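Local coordinates for protein Cow rumen GH26 endo-mannanase (Metagenome, PDB 6UEH) that probably hydrolyses internal beta-1,4-mannosidic bonds of mannans such as galactomannan, as a ruminal GH26 endo-mannanase that also carries a calcium-bound accessory domain, at residues 245-250 / 267-272; 52-57 / 109-114; 147-152 / 353-358; 387-392 / 428-433; 173-178 / 203-208. One frame throughout, in Å; residues are numbered along the deposited sequence.

Contact 1. Residues 245-250 / 267-272; sequences KDFDSY and STFKTA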
# COMPACT_ATOMS: atom_id res chain seq x y z
N LYS A 245 -27.33 8.44 8.58
CA LYS A 245 -27.89 7.28 7.89
C LYS A 245 -29.15 7.68 7.13
O LYS A 245 -29.28 7.42 5.94
CB LYS A 245 -28.21 6.15 8.87
CG LYS A 245 -27.00 5.53 9.55
CD LYS A 245 -27.44 4.41 10.48
CE LYS A 245 -26.26 3.76 11.17
NZ LYS A 245 -26.70 2.68 12.10
N ASP A 246 -30.06 8.33 7.84
CA ASP A 246 -31.29 8.85 7.25
C ASP A 246 -31.08 10.31 6.85
O ASP A 246 -31.40 11.22 7.61
CB ASP A 246 -32.45 8.72 8.24
CG ASP A 246 -33.76 9.27 7.69
OD1 ASP A 246 -33.90 9.35 6.45
OD2 ASP A 246 -34.64 9.60 8.50
N PHE A 247 -30.55 10.52 5.65
CA PHE A 247 -30.18 11.85 5.21
C PHE A 247 -31.37 12.62 4.64
O PHE A 247 -31.32 13.84 4.51
CB PHE A 247 -29.06 11.78 4.17
CG PHE A 247 -28.34 13.08 3.97
CD1 PHE A 247 -27.57 13.62 4.98
CD2 PHE A 247 -28.42 13.75 2.76
CE1 PHE A 247 -26.90 14.82 4.79
CE2 PHE A 247 -27.75 14.95 2.56
CZ PHE A 247 -26.99 15.48 3.58
N ASP A 248 -32.44 11.90 4.30
CA ASP A 248 -33.64 12.53 3.75
C ASP A 248 -34.31 13.44 4.77
O ASP A 248 -34.76 14.54 4.42
CB ASP A 248 -34.64 11.47 3.27
CG ASP A 248 -34.16 10.73 2.03
OD1 ASP A 248 -33.32 11.29 1.29
OD2 ASP A 248 -34.62 9.60 1.80
N SER A 249 -34.38 12.99 6.02
CA SER A 249 -35.05 13.76 7.06
C SER A 249 -34.09 14.72 7.76
O SER A 249 -34.51 15.58 8.52
CB SER A 249 -35.69 12.83 8.09
OG SER A 249 -34.70 12.16 8.86
N TYR A 250 -32.80 14.56 7.49
CA TYR A 250 -31.79 15.42 8.09
C TYR A 250 -31.88 16.85 7.57
O TYR A 250 -32.12 17.08 6.39
CB TYR A 250 -30.38 14.86 7.83
CG TYR A 250 -29.27 15.80 8.25
CD1 TYR A 250 -28.88 15.91 9.58
CD2 TYR A 250 -28.61 16.59 7.31
CE1 TYR A 250 -27.87 16.76 9.96
CE2 TYR A 250 -27.59 17.45 7.68
CZ TYR A 250 -27.23 17.53 9.01
OH TYR A 250 -26.22 18.39 9.39
N SER A 267 -26.05 4.67 3.86
CA SER A 267 -26.79 5.92 4.00
C SER A 267 -27.50 6.32 2.71
O SER A 267 -27.12 5.89 1.62
CB SER A 267 -25.87 7.05 4.45
OG SER A 267 -26.56 8.29 4.48
N THR A 268 -28.53 7.16 2.84
CA THR A 268 -29.23 7.71 1.69
C THR A 268 -28.52 8.97 1.19
O THR A 268 -28.92 9.58 0.20
CB THR A 268 -30.69 8.03 2.02
OG1 THR A 268 -30.75 8.89 3.17
CG2 THR A 268 -31.47 6.75 2.31
N PHE A 269 -27.47 9.36 1.91
CA PHE A 269 -26.56 10.42 1.48
C PHE A 269 -26.02 10.10 0.09
O PHE A 269 -25.38 9.08 -0.12
CB PHE A 269 -25.41 10.55 2.50
CG PHE A 269 -24.47 11.70 2.24
CD1 PHE A 269 -23.39 11.55 1.39
CD2 PHE A 269 -24.64 12.91 2.90
CE1 PHE A 269 -22.51 12.60 1.17
CE2 PHE A 269 -23.76 13.96 2.69
CZ PHE A 269 -22.70 13.81 1.83
N LYS A 270 -26.31 10.98 -0.87
CA LYS A 270 -25.83 10.79 -2.24
C LYS A 270 -24.38 11.24 -2.37
O LYS A 270 -24.10 12.44 -2.40
CB LYS A 270 -26.72 11.54 -3.23
CG LYS A 270 -28.13 10.99 -3.34
CD LYS A 270 -28.92 11.69 -4.44
CE LYS A 270 -30.33 11.12 -4.56
NZ LYS A 270 -31.09 11.25 -3.28
N THR A 271 -23.47 10.27 -2.43
CA THR A 271 -22.04 10.55 -2.42
C THR A 271 -21.61 11.54 -3.50
O THR A 271 -20.87 12.49 -3.22
CB THR A 271 -21.23 9.24 -2.59
OG1 THR A 271 -21.40 8.42 -1.42
CG2 THR A 271 -19.75 9.54 -2.78
N ALA A 272 -22.08 11.33 -4.72
CA ALA A 272 -21.68 12.17 -5.85
C ALA A 272 -22.11 13.63 -5.67
O ALA A 272 -21.49 14.53 -6.22
CB ALA A 272 -22.26 11.61 -7.15
O HOH W 1 -33.16 8.70 4.23
O HOH W 2 -30.89 12.02 0.85
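Thr-268 meets Lys-245 through its backbone and Phe-247 through its hydroxyl, joining two loops that precede and follow the short strand 261-262 in the (beta/alpha)8-barrel domain of this GH26 enzyme. Thr-268 N donates to Lys-245 O (3.2 Å) in the carbonyl plane, and Phe-247 N donates to Thr-268 OG1 (3.0 Å) along a bent path of 147° at the hydrogen. OG1 can take that N-H because it sits between the N and the carbonyl carbon of its own residue (chi1 54°). Next to this polar seam two phenylalanines form a T-shaped pair: the edge of Phe-269, led by CD2, stands over the centre of the Phe-247 face, with ring planes at 69°. Their closest atoms are Phe-269 CD2 and Phe-247 CE1, 3.5 Å apart.

A second shell holds the rings. Lys-280 makes a cation-pi contact with Phe-247 and bonds to its carbonyl, while Trp-328 meets Phe-269 edge-to-face. Ser-267 OG accepts from Phe-269 N (2.9 Å), an ST turn just ahead of the second ring, and also bonds to Pro-244 O. On the exposed flank one water joins Thr-268 OG1 (2.6 Å) to Asp-248 N. A second donates to Asp-248 OD1 (2.6 Å) and to Thr-268 O (3.2 Å), and lies in plane at the edge of the Phe-247 ring.

Contact 2. Residues 52-57 / 109-114; sequences NVTVKE and KGANKV
Lys-109 curls its side chain round the carbonyl oxygen of Lys-56. Lys-109 CB lies 3.9 Å from Lys-56 O, Lys-109 CG draws in to 3.3 Å from that same Lys-56 O, and CD and CE pass it at slightly longer range. The chain is extended as far as CE and then bends at its last torsion (chi4 61°), which brings Lys-109 NZ back to donate to Lys-56 O at 2.8 Å, in the carbonyl plane. Glu-57 OE1 stays 4.3 Å from Lys-109 NZ, an attraction of opposite charges beyond salt-bridge range. From here the strands 49-55 and 110-117 run antiparallel in one sheet of the CBM6 beta-sandwich. Val-55 with Gly-110 and Val-53 with Asn-112 are the hydrogen-bonded pairs; Thr-54 with Ala-111 and Asn-52 with Lys-113 are the non-hydrogen-bonded ones. On the inner face Val-53 CG2 meets Val-114 CG2 at 4.1 Å, and Val-53 and Val-55 both rest on Leu-107 of strand 97-107. Asn-112 ND2 shares that face, giving a weak bond to Val-53 O and another bond to Asn-108 O. On the opposite face Asn-52 turns ND2 to Thr-54 OG1 (2.9 Å, almost straight at 170°), while Asn-52 OD1 takes a weak bond from Asn-112 N (3.2 Å).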
# COMPACT_ATOMS: atom_id res chain seq x y z
N ASN A 52 15.99 -25.63 -12.45
CA ASN A 52 16.49 -25.36 -11.11
C ASN A 52 17.51 -24.23 -11.05
O ASN A 52 18.33 -24.06 -11.95
CB ASN A 52 17.12 -26.63 -10.52
CG ASN A 52 17.86 -26.36 -9.22
OD1 ASN A 52 17.24 -26.20 -8.17
ND2 ASN A 52 19.18 -26.31 -9.30
N VAL A 53 17.42 -23.44 -9.98
CA VAL A 53 18.45 -22.48 -9.63
C VAL A 53 18.88 -22.72 -8.19
O VAL A 53 18.04 -22.79 -7.29
CB VAL A 53 17.97 -21.02 -9.79
CG1 VAL A 53 19.08 -20.05 -9.42
CG2 VAL A 53 17.49 -20.77 -11.20
N THR A 54 20.18 -22.86 -7.97
CA THR A 54 20.71 -23.09 -6.64
C THR A 54 21.52 -21.88 -6.17
O THR A 54 22.40 -21.40 -6.89
CB THR A 54 21.58 -24.35 -6.58
OG1 THR A 54 20.81 -25.48 -7.00
CG2 THR A 54 22.10 -24.59 -5.17
N VAL A 55 21.21 -21.38 -4.98
CA VAL A 55 21.91 -20.21 -4.43
C VAL A 55 22.45 -20.49 -3.03
O VAL A 55 21.93 -21.35 -2.31
CB VAL A 55 20.98 -18.97 -4.38
CG1 VAL A 55 20.50 -18.61 -5.77
CG2 VAL A 55 19.81 -19.22 -3.45
N LYS A 56 23.50 -19.77 -2.65
CA LYS A 56 24.13 -19.95 -1.34
C LYS A 56 23.30 -19.33 -0.22
O LYS A 56 23.27 -19.84 0.91
CB LYS A 56 25.54 -19.35 -1.32
CG LYS A 56 26.52 -20.00 -2.28
CD LYS A 56 27.96 -19.62 -1.92
CE LYS A 56 28.95 -20.15 -2.94
NZ LYS A 56 30.37 -19.94 -2.51
N GLU A 57 22.64 -18.21 -0.52
CA GLU A 57 21.85 -17.50 0.49
C GLU A 57 20.53 -17.00 -0.09
O GLU A 57 20.38 -16.91 -1.31
CB GLU A 57 22.64 -16.32 1.05
CG GLU A 57 23.99 -16.67 1.68
CD GLU A 57 23.86 -17.34 3.04
OE1 GLU A 57 24.90 -17.70 3.62
OE2 GLU A 57 22.72 -17.50 3.53
N LYS A 109 17.92 -20.16 0.10
CA LYS A 109 19.12 -20.99 0.25
C LYS A 109 18.92 -22.42 -0.22
O LYS A 109 17.99 -23.11 0.22
CB LYS A 109 19.58 -20.98 1.71
CG LYS A 109 20.85 -21.77 1.98
CD LYS A 109 21.26 -21.66 3.44
CE LYS A 109 22.59 -22.34 3.69
NZ LYS A 109 23.69 -21.72 2.89
N GLY A 110 19.77 -22.87 -1.14
CA GLY A 110 19.66 -24.20 -1.69
C GLY A 110 18.95 -24.22 -3.04
O GLY A 110 19.00 -23.25 -3.79
N ALA A 111 18.29 -25.33 -3.33
CA ALA A 111 17.65 -25.54 -4.62
C ALA A 111 16.33 -24.78 -4.74
O ALA A 111 15.56 -24.70 -3.79
CB ALA A 111 17.43 -27.03 -4.86
N ASN A 112 16.09 -24.23 -5.92
CA ASN A 112 14.83 -23.54 -6.21
C ASN A 112 14.26 -24.00 -7.54
O ASN A 112 14.89 -23.83 -8.59
CB ASN A 112 15.03 -22.03 -6.23
CG ASN A 112 15.39 -21.47 -4.86
OD1 ASN A 112 14.53 -21.00 -4.12
ND2 ASN A 112 16.68 -21.51 -4.53
N LYS A 113 13.07 -24.59 -7.51
CA LYS A 113 12.40 -24.98 -8.74
C LYS A 113 11.65 -23.78 -9.31
O LYS A 113 10.68 -23.32 -8.72
CB LYS A 113 11.44 -26.15 -8.51
CG LYS A 113 10.78 -26.66 -9.78
CD LYS A 113 9.89 -27.86 -9.50
CE LYS A 113 9.37 -28.48 -10.79
NZ LYS A 113 8.51 -29.66 -10.54
N VAL A 114 12.12 -23.28 -10.44
CA VAL A 114 11.43 -22.20 -11.13
C VAL A 114 10.54 -22.78 -12.21
O VAL A 114 11.03 -23.44 -13.13
CB VAL A 114 12.41 -21.19 -11.75
CG1 VAL A 114 11.65 -20.01 -12.36
CG2 VAL A 114 13.40 -20.71 -10.69

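Contact 3. Residues 147-152 / 353-358; sequences DPKATK and DLHNLI
His-355 and Asp-147 form a short, nearly straight hydrogen bond, ND1 to OD2 at 2.6 Å, tying the Asx turn that leads into helix 152-164 to the loop before barrel strand 357-362. This is the tight part. The bond lies in the imidazole plane and reaches the syn side of OD2, with the carboxylate turned 68° from the ring. Asp-147 OD1 meanwhile accepts from Lys-149 N (2.9 Å), so the two oxygens serve different segments. Lys-149 CB lies over one face of the His-355 ring in a CH-pi contact, 3.6 Å from its centroid and 13° off the normal. Past the ring, Thr-151 N donates to His-355 O (3.0 Å) from well above the carbonyl plane. Thr-151 OG1 N-caps the helix by accepting from Ala-154 N.

Toward solvent the contact slackens. The extended Lys-149 side chain runs alongside the ring, and its NZ only weakly reaches a water (3.3 Å), which in turn donates to Asp-353 OD1 (2.8 Å). With carboxylates at both nitrogens the imidazole is probably biased toward the protonated form: at the far edge His-355 NE2 donates to that same Asp-353 OD1, at 2.6 Å.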
# COMPACT_ATOMS: atom_id res chain seq x y z
N ASP A 147 1.88 20.67 -2.91
CA ASP A 147 1.45 22.03 -2.59
C ASP A 147 2.64 22.98 -2.72
O ASP A 147 3.60 22.88 -1.96
CB ASP A 147 0.86 22.09 -1.17
CG ASP A 147 0.17 23.42 -0.87
OD1 ASP A 147 0.44 24.43 -1.55
OD2 ASP A 147 -0.67 23.44 0.06
N PRO A 148 2.57 23.91 -3.68
CA PRO A 148 3.65 24.87 -3.91
C PRO A 148 3.89 25.77 -2.70
O PRO A 148 4.99 26.31 -2.54
CB PRO A 148 3.14 25.70 -5.10
CG PRO A 148 2.07 24.87 -5.73
CD PRO A 148 1.44 24.11 -4.61
N LYS A 149 2.88 25.91 -1.85
CA LYS A 149 2.97 26.78 -0.68
C LYS A 149 3.22 25.99 0.60
O LYS A 149 3.04 26.52 1.69
CB LYS A 149 1.69 27.60 -0.53
CG LYS A 149 1.43 28.58 -1.66
CD LYS A 149 0.12 29.32 -1.44
CE LYS A 149 -0.16 30.31 -2.56
NZ LYS A 149 -1.49 30.97 -2.38
N ALA A 150 3.63 24.73 0.46
CA ALA A 150 3.90 23.86 1.60
C ALA A 150 4.76 24.56 2.65
O ALA A 150 5.75 25.21 2.31
CB ALA A 150 4.57 22.59 1.14
N THR A 151 4.38 24.45 3.92
CA THR A 151 5.13 25.08 5.00
C THR A 151 6.51 24.46 5.09
O THR A 151 6.74 23.36 4.59
CB THR A 151 4.41 24.94 6.36
OG1 THR A 151 4.35 23.56 6.72
CG2 THR A 151 3.01 25.52 6.28
N LYS A 152 7.45 25.16 5.74
CA LYS A 152 8.81 24.65 5.84
C LYS A 152 8.85 23.37 6.68
O LYS A 152 9.63 22.47 6.39
CB LYS A 152 9.75 25.71 6.41
CG LYS A 152 9.41 26.21 7.81
CD LYS A 152 10.40 27.29 8.25
CE LYS A 152 10.21 27.66 9.71
NZ LYS A 152 8.86 28.22 9.99
N ASP A 353 -6.40 27.94 3.24
CA ASP A 353 -4.98 28.32 3.25
C ASP A 353 -4.13 27.39 4.13
O ASP A 353 -3.22 27.83 4.82
CB ASP A 353 -4.82 29.77 3.71
CG ASP A 353 -3.53 30.40 3.22
OD1 ASP A 353 -3.01 29.96 2.18
OD2 ASP A 353 -3.04 31.34 3.88
N LEU A 354 -4.45 26.10 4.09
CA LEU A 354 -3.69 25.10 4.84
C LEU A 354 -2.61 24.47 3.96
O LEU A 354 -2.90 23.95 2.88
CB LEU A 354 -4.64 24.03 5.39
CG LEU A 354 -5.60 24.51 6.48
CD1 LEU A 354 -6.73 23.52 6.68
CD2 LEU A 354 -4.84 24.72 7.77
N HIS A 355 -1.37 24.51 4.43
CA HIS A 355 -0.25 24.03 3.63
C HIS A 355 0.73 23.19 4.44
O HIS A 355 1.83 22.89 3.98
CB HIS A 355 0.49 25.22 3.01
CG HIS A 355 -0.41 26.17 2.27
ND1 HIS A 355 -0.98 25.87 1.05
CD2 HIS A 355 -0.86 27.41 2.60
CE1 HIS A 355 -1.73 26.88 0.65
NE2 HIS A 355 -1.67 27.83 1.57
N ASN A 356 0.31 22.79 5.63
CA ASN A 356 1.15 22.01 6.53
C ASN A 356 0.91 20.51 6.41
O ASN A 356 1.31 19.74 7.28
CB ASN A 356 0.92 22.45 7.98
CG ASN A 356 -0.53 22.26 8.41
OD1 ASN A 356 -1.45 22.42 7.61
ND2 ASN A 356 -0.73 21.92 9.68
N LEU A 357 0.26 20.11 5.32
CA LEU A 357 -0.20 18.73 5.18
C LEU A 357 0.61 17.94 4.16
O LEU A 357 0.95 18.44 3.09
CB LEU A 357 -1.67 18.71 4.77
CG LEU A 357 -2.63 19.54 5.63
CD1 LEU A 357 -4.04 19.48 5.07
CD2 LEU A 357 -2.59 19.06 7.08
N ILE A 358 0.92 16.70 4.52
CA ILE A 358 1.48 15.74 3.59
C ILE A 358 0.37 14.78 3.19
O ILE A 358 -0.05 13.94 3.98
CB ILE A 358 2.67 14.96 4.19
CG1 ILE A 358 3.78 15.94 4.61
CG2 ILE A 358 3.20 13.93 3.21
CD1 ILE A 358 5.00 15.26 5.19
O HOH W 3 -1.19 31.69 0.85

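Contact 4. Residues 387-392 / 428-433; sequences KYNTVY and ENDSIP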
# COMPACT_ATOMS: atom_id res chain seq x y z
N LYS A 387 -2.81 -3.02 5.11
CA LYS A 387 -2.58 -4.45 4.95
C LYS A 387 -3.17 -5.27 6.10
O LYS A 387 -2.56 -5.39 7.16
CB LYS A 387 -1.08 -4.74 4.84
CG LYS A 387 -0.75 -6.21 4.67
CD LYS A 387 0.67 -6.50 5.11
CE LYS A 387 0.85 -6.23 6.59
NZ LYS A 387 -0.06 -7.07 7.43
N TYR A 388 -4.34 -5.84 5.87
CA TYR A 388 -4.94 -6.75 6.83
C TYR A 388 -5.00 -8.15 6.24
O TYR A 388 -5.93 -8.48 5.51
CB TYR A 388 -6.34 -6.26 7.23
CG TYR A 388 -6.31 -4.98 8.05
CD1 TYR A 388 -6.18 -5.03 9.43
CD2 TYR A 388 -6.41 -3.74 7.44
CE1 TYR A 388 -6.16 -3.87 10.19
CE2 TYR A 388 -6.39 -2.57 8.19
CZ TYR A 388 -6.26 -2.65 9.57
OH TYR A 388 -6.24 -1.50 10.33
N ASN A 389 -4.00 -8.96 6.55
CA ASN A 389 -3.87 -10.27 5.93
C ASN A 389 -3.77 -11.43 6.91
O ASN A 389 -3.19 -12.46 6.59
CB ASN A 389 -2.65 -10.29 4.99
CG ASN A 389 -1.36 -9.89 5.69
OD1 ASN A 389 -1.34 -9.61 6.89
ND2 ASN A 389 -0.27 -9.86 4.94
N THR A 390 -4.34 -11.27 8.10
CA THR A 390 -4.36 -12.36 9.07
C THR A 390 -5.63 -13.19 8.94
O THR A 390 -5.68 -14.33 9.40
CB THR A 390 -4.24 -11.86 10.52
OG1 THR A 390 -5.31 -10.94 10.80
CG2 THR A 390 -2.91 -11.17 10.74
N VAL A 391 -6.65 -12.62 8.33
CA VAL A 391 -7.92 -13.31 8.14
C VAL A 391 -8.22 -13.46 6.66
O VAL A 391 -8.09 -14.55 6.10
CB VAL A 391 -9.08 -12.56 8.84
CG1 VAL A 391 -10.37 -13.37 8.74
CG2 VAL A 391 -8.74 -12.28 10.29
N TYR A 392 -8.60 -12.36 6.02
CA TYR A 392 -8.81 -12.35 4.58
C TYR A 392 -7.51 -11.99 3.86
O TYR A 392 -6.57 -11.49 4.48
CB TYR A 392 -9.92 -11.36 4.20
CG TYR A 392 -11.24 -11.66 4.86
CD1 TYR A 392 -12.07 -12.66 4.37
CD2 TYR A 392 -11.66 -10.94 5.98
CE1 TYR A 392 -13.29 -12.93 4.97
CE2 TYR A 392 -12.87 -11.21 6.58
CZ TYR A 392 -13.68 -12.21 6.08
OH TYR A 392 -14.89 -12.49 6.67
N GLU A 428 -1.86 1.27 7.44
CA GLU A 428 -2.52 0.46 8.46
C GLU A 428 -2.15 -1.00 8.27
O GLU A 428 -1.89 -1.44 7.15
CB GLU A 428 -4.04 0.60 8.41
CG GLU A 428 -4.60 1.98 8.68
CD GLU A 428 -6.12 1.99 8.73
OE1 GLU A 428 -6.70 0.90 8.91
OE2 GLU A 428 -6.72 3.07 8.59
N ASN A 429 -2.16 -1.76 9.36
CA ASN A 429 -2.00 -3.20 9.26
C ASN A 429 -2.49 -3.93 10.51
O ASN A 429 -2.70 -3.31 11.56
CB ASN A 429 -0.54 -3.58 8.99
CG ASN A 429 0.44 -2.87 9.91
OD1 ASN A 429 1.10 -1.90 9.51
ND2 ASN A 429 0.55 -3.34 11.15
N ASP A 430 -2.72 -5.23 10.39
CA ASP A 430 -2.82 -6.05 11.58
C ASP A 430 -1.40 -6.46 11.93
O ASP A 430 -0.73 -5.77 12.70
CB ASP A 430 -3.75 -7.27 11.38
CG ASP A 430 -3.68 -7.87 9.99
OD1 ASP A 430 -2.65 -7.70 9.30
OD2 ASP A 430 -4.67 -8.52 9.58
N SER A 431 -0.91 -7.54 11.32
CA SER A 431 0.46 -7.97 11.55
C SER A 431 1.47 -7.03 10.91
O SER A 431 1.31 -6.61 9.76
CB SER A 431 0.67 -9.39 11.00
OG SER A 431 -0.04 -10.35 11.76
N ILE A 432 2.51 -6.68 11.66
CA ILE A 432 3.69 -6.05 11.07
C ILE A 432 4.50 -7.15 10.40
O ILE A 432 4.74 -8.19 11.00
CB ILE A 432 4.56 -5.35 12.13
CG1 ILE A 432 3.73 -4.35 12.94
CG2 ILE A 432 5.76 -4.67 11.48
CD1 ILE A 432 4.42 -3.89 14.20
N PRO A 433 4.92 -6.92 9.14
CA PRO A 433 5.73 -7.93 8.45
C PRO A 433 7.01 -8.26 9.23
O PRO A 433 7.49 -7.44 10.01
CB PRO A 433 6.07 -7.26 7.12
CG PRO A 433 4.96 -6.29 6.90
CD PRO A 433 4.58 -5.79 8.26
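Lys-387 NZ donates to Ser-431 O at 2.7 Å, in the carbonyl plane and on a lone pair. Bends at chi3 and chi4 fold the lysine back, so that Lys-387 NZ also donates to Asn-389 OD1 (2.9 Å) and forms a salt bridge with Asp-430 OD1 (3.3 Å); this buried ammonium thus meets three oxygens. Asp-430 is gripped at both oxygens. Asp-430 OD2 accepts from Thr-390 OG1 (2.8 Å) and Thr-390 N (3.1 Å), both arriving over one face of the carboxylate, while Asp-430 OD1 accepts from Ser-431 N (2.7 Å). The second knot is Tyr-388 OH, which donates to Glu-428 OE1 at 2.8 Å on the anti side, phenol ring and carboxylate standing 87° apart.

Backbone bonds from Lys-387 to Glu-428 and Asp-430 join the ends of the parallel barrel strands 382-387 and 423-429. Asn-429 CA lies over one face of the Tyr-388 ring, toward its rim, and Trp-451 packs on both Tyr-388 and Glu-428. Thr-390 CG2 presses against Ser-431 OG, itself hydrogen-bonded to Asn-461 O.

Glu-428 lies at the C-terminal end of the seventh barrel strand, where clan GH-A glycosidases carry their nucleophile; an acetate, probably from the crystallisation liquor, lies about 3 Å from its side chain. Held by Tyr-388 at OE1 and Arg-309 at OE2, its carboxylate is restrained in rotation, as would suit that role.

Contact 5. Residues 173-178 / 203-208; sequences QQEIYG and RGFDFM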
# COMPACT_ATOMS: atom_id res chain seq x y z
N GLN A 173 2.14 3.66 15.21
CA GLN A 173 1.04 3.08 15.98
C GLN A 173 -0.15 4.03 16.03
O GLN A 173 0.00 5.21 16.34
CB GLN A 173 1.50 2.75 17.40
CG GLN A 173 0.40 2.19 18.29
CD GLN A 173 -0.14 0.87 17.77
OE1 GLN A 173 0.62 -0.03 17.43
NE2 GLN A 173 -1.46 0.75 17.71
N GLN A 174 -1.33 3.50 15.74
CA GLN A 174 -2.56 4.28 15.84
C GLN A 174 -3.04 4.31 17.29
O GLN A 174 -3.08 3.27 17.95
CB GLN A 174 -3.65 3.69 14.94
CG GLN A 174 -4.93 4.52 14.88
CD GLN A 174 -4.80 5.74 13.97
OE1 GLN A 174 -3.93 5.78 13.10
NE2 GLN A 174 -5.65 6.73 14.18
N GLU A 175 -3.41 5.49 17.77
CA GLU A 175 -3.97 5.62 19.12
C GLU A 175 -5.46 5.28 19.10
O GLU A 175 -6.09 5.25 18.05
CB GLU A 175 -3.76 7.03 19.67
CG GLU A 175 -4.69 8.09 19.08
CD GLU A 175 -4.62 9.42 19.82
OE1 GLU A 175 -3.76 9.56 20.72
OE2 GLU A 175 -5.41 10.33 19.50
N ILE A 176 -6.01 5.04 20.28
CA ILE A 176 -7.40 4.63 20.43
C ILE A 176 -8.36 5.75 20.00
O ILE A 176 -8.00 6.93 20.01
CB ILE A 176 -7.70 4.21 21.89
CG1 ILE A 176 -9.02 3.45 22.01
CG2 ILE A 176 -7.65 5.42 22.82
CD1 ILE A 176 -8.96 2.01 21.51
N TYR A 177 -9.57 5.37 19.59
CA TYR A 177 -10.62 6.33 19.28
C TYR A 177 -10.93 7.20 20.49
O TYR A 177 -10.70 6.78 21.63
CB TYR A 177 -11.88 5.61 18.81
CG TYR A 177 -12.40 4.57 19.79
CD1 TYR A 177 -13.24 4.94 20.84
CD2 TYR A 177 -12.05 3.23 19.66
CE1 TYR A 177 -13.71 4.00 21.74
CE2 TYR A 177 -12.52 2.29 20.55
CZ TYR A 177 -13.35 2.67 21.59
OH TYR A 177 -13.81 1.73 22.48
N GLY A 178 -11.46 8.39 20.24
CA GLY A 178 -11.76 9.34 21.30
C GLY A 178 -12.66 8.75 22.38
O GLY A 178 -13.72 8.21 22.08
N ARG A 203 2.87 8.45 15.27
CA ARG A 203 1.63 8.22 16.01
C ARG A 203 0.44 8.54 15.12
O ARG A 203 0.41 9.57 14.45
CB ARG A 203 1.60 9.05 17.29
CG ARG A 203 0.36 8.83 18.15
CD ARG A 203 0.59 9.34 19.57
NE ARG A 203 -0.60 9.24 20.41
CZ ARG A 203 -0.58 9.11 21.74
NH1 ARG A 203 0.58 9.05 22.38
NH2 ARG A 203 -1.71 9.04 22.42
N GLY A 204 -0.54 7.64 15.09
CA GLY A 204 -1.72 7.81 14.27
C GLY A 204 -2.88 8.39 15.04
O GLY A 204 -3.18 7.94 16.15
N PHE A 205 -3.54 9.38 14.46
CA PHE A 205 -4.67 10.05 15.08
C PHE A 205 -5.89 9.99 14.17
O PHE A 205 -5.83 9.40 13.09
CB PHE A 205 -4.33 11.51 15.40
CG PHE A 205 -3.11 11.69 16.27
CD1 PHE A 205 -1.85 11.77 15.70
CD2 PHE A 205 -3.23 11.81 17.65
CE1 PHE A 205 -0.72 11.94 16.49
CE2 PHE A 205 -2.11 11.98 18.44
CZ PHE A 205 -0.86 12.05 17.87
N ASP A 206 -6.99 10.61 14.60
CA ASP A 206 -8.20 10.68 13.78
C ASP A 206 -9.07 11.86 14.22
O ASP A 206 -9.27 12.06 15.42
CB ASP A 206 -8.99 9.38 13.86
CG ASP A 206 -9.91 9.18 12.67
OD1 ASP A 206 -10.88 9.95 12.52
OD2 ASP A 206 -9.66 8.24 11.88
N PHE A 207 -9.58 12.61 13.26
CA PHE A 207 -10.35 13.82 13.55
C PHE A 207 -11.85 13.64 13.42
O PHE A 207 -12.59 14.61 13.27
CB PHE A 207 -9.90 14.96 12.63
CG PHE A 207 -8.53 15.48 12.94
CD1 PHE A 207 -8.35 16.43 13.94
CD2 PHE A 207 -7.42 15.03 12.25
CE1 PHE A 207 -7.09 16.91 14.24
CE2 PHE A 207 -6.16 15.51 12.55
CZ PHE A 207 -5.99 16.45 13.54
N MET A 208 -12.32 12.39 13.51
CA MET A 208 -13.72 12.08 13.25
C MET A 208 -14.69 12.77 14.21
O MET A 208 -15.82 13.09 13.83
CB MET A 208 -13.94 10.56 13.32
CG MET A 208 -13.51 9.93 14.63
SD MET A 208 -13.57 8.13 14.58
CE MET A 208 -15.30 7.86 14.25
O HOH W 4 -4.62 7.28 10.88
O HOH W 5 -7.10 10.85 17.57
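In the beta-alpha-beta unit of strand 169-174, helix 187-196 and strand 202-206, part of the (beta/alpha)8 barrel, Gln-173 and Gln-174 pair in parallel with Arg-203 and Gly-204. Gly-204 N donates to Gln-173 O, and Glu-175 N returns a nearly straight bond to Gly-204 O (2.9 Å, 177°). The absence of a side chain on Gly-204 makes room for the Gln-174 amide, whose OE1 lies 3.2 Å from Gly-204 CA. A bend at chi2 (78°) lays that amide along the next strand; Gln-174 NE2 then donates to Phe-205 O (2.9 Å) from high above the carbonyl plane.

Beyond the strand end the extended Glu-175 side chain crosses obliquely to Arg-203. Glu-175 OE1 is met nearly along the C-O bond by Arg-203 NH2, a salt bridge of 2.7 Å lying in the guanidinium plane, with a weaker bond from NE to the same oxygen. NH2 and NE both use OE1, and the planes stand 74° apart, so this is not a flat two-oxygen pairing. Further partners extend the network: Glu-186 takes Arg-203 NH1, Arg-223 reaches Glu-175 OE2, and Phe-189 forms a cation-pi contact with Arg-203. Glu-175 OE2 also comes within 3.2 Å of Phe-205 CD2, and it accepts from a water (2.6 Å) that in turn accepts from Asp-206 N at 3.0 Å.

In the fold
Contact 2 comes first along the chain, alone in the CBM6 domain; its centre is about 29 Å from that of contact 4 and about 58 Å from that of contact 1. The other four lie in the GH26 barrel. Contact 3 closes a long loop enclosing contact 5 and then contact 1, and contact 4 follows. Contacts 3, 4 and 5 all reach the eight-stranded parallel sheet: contacts 4 and 5 at the C-terminal strand ends, their nearest atoms about 6 Å apart and Trp-451 beside both, contact 3 at the start of strand 357-362. Contact 1 joins peripheral loops, about 26 Å from contact 5 between centres. Contacts 4 and 5 thus lie where the active site is expected.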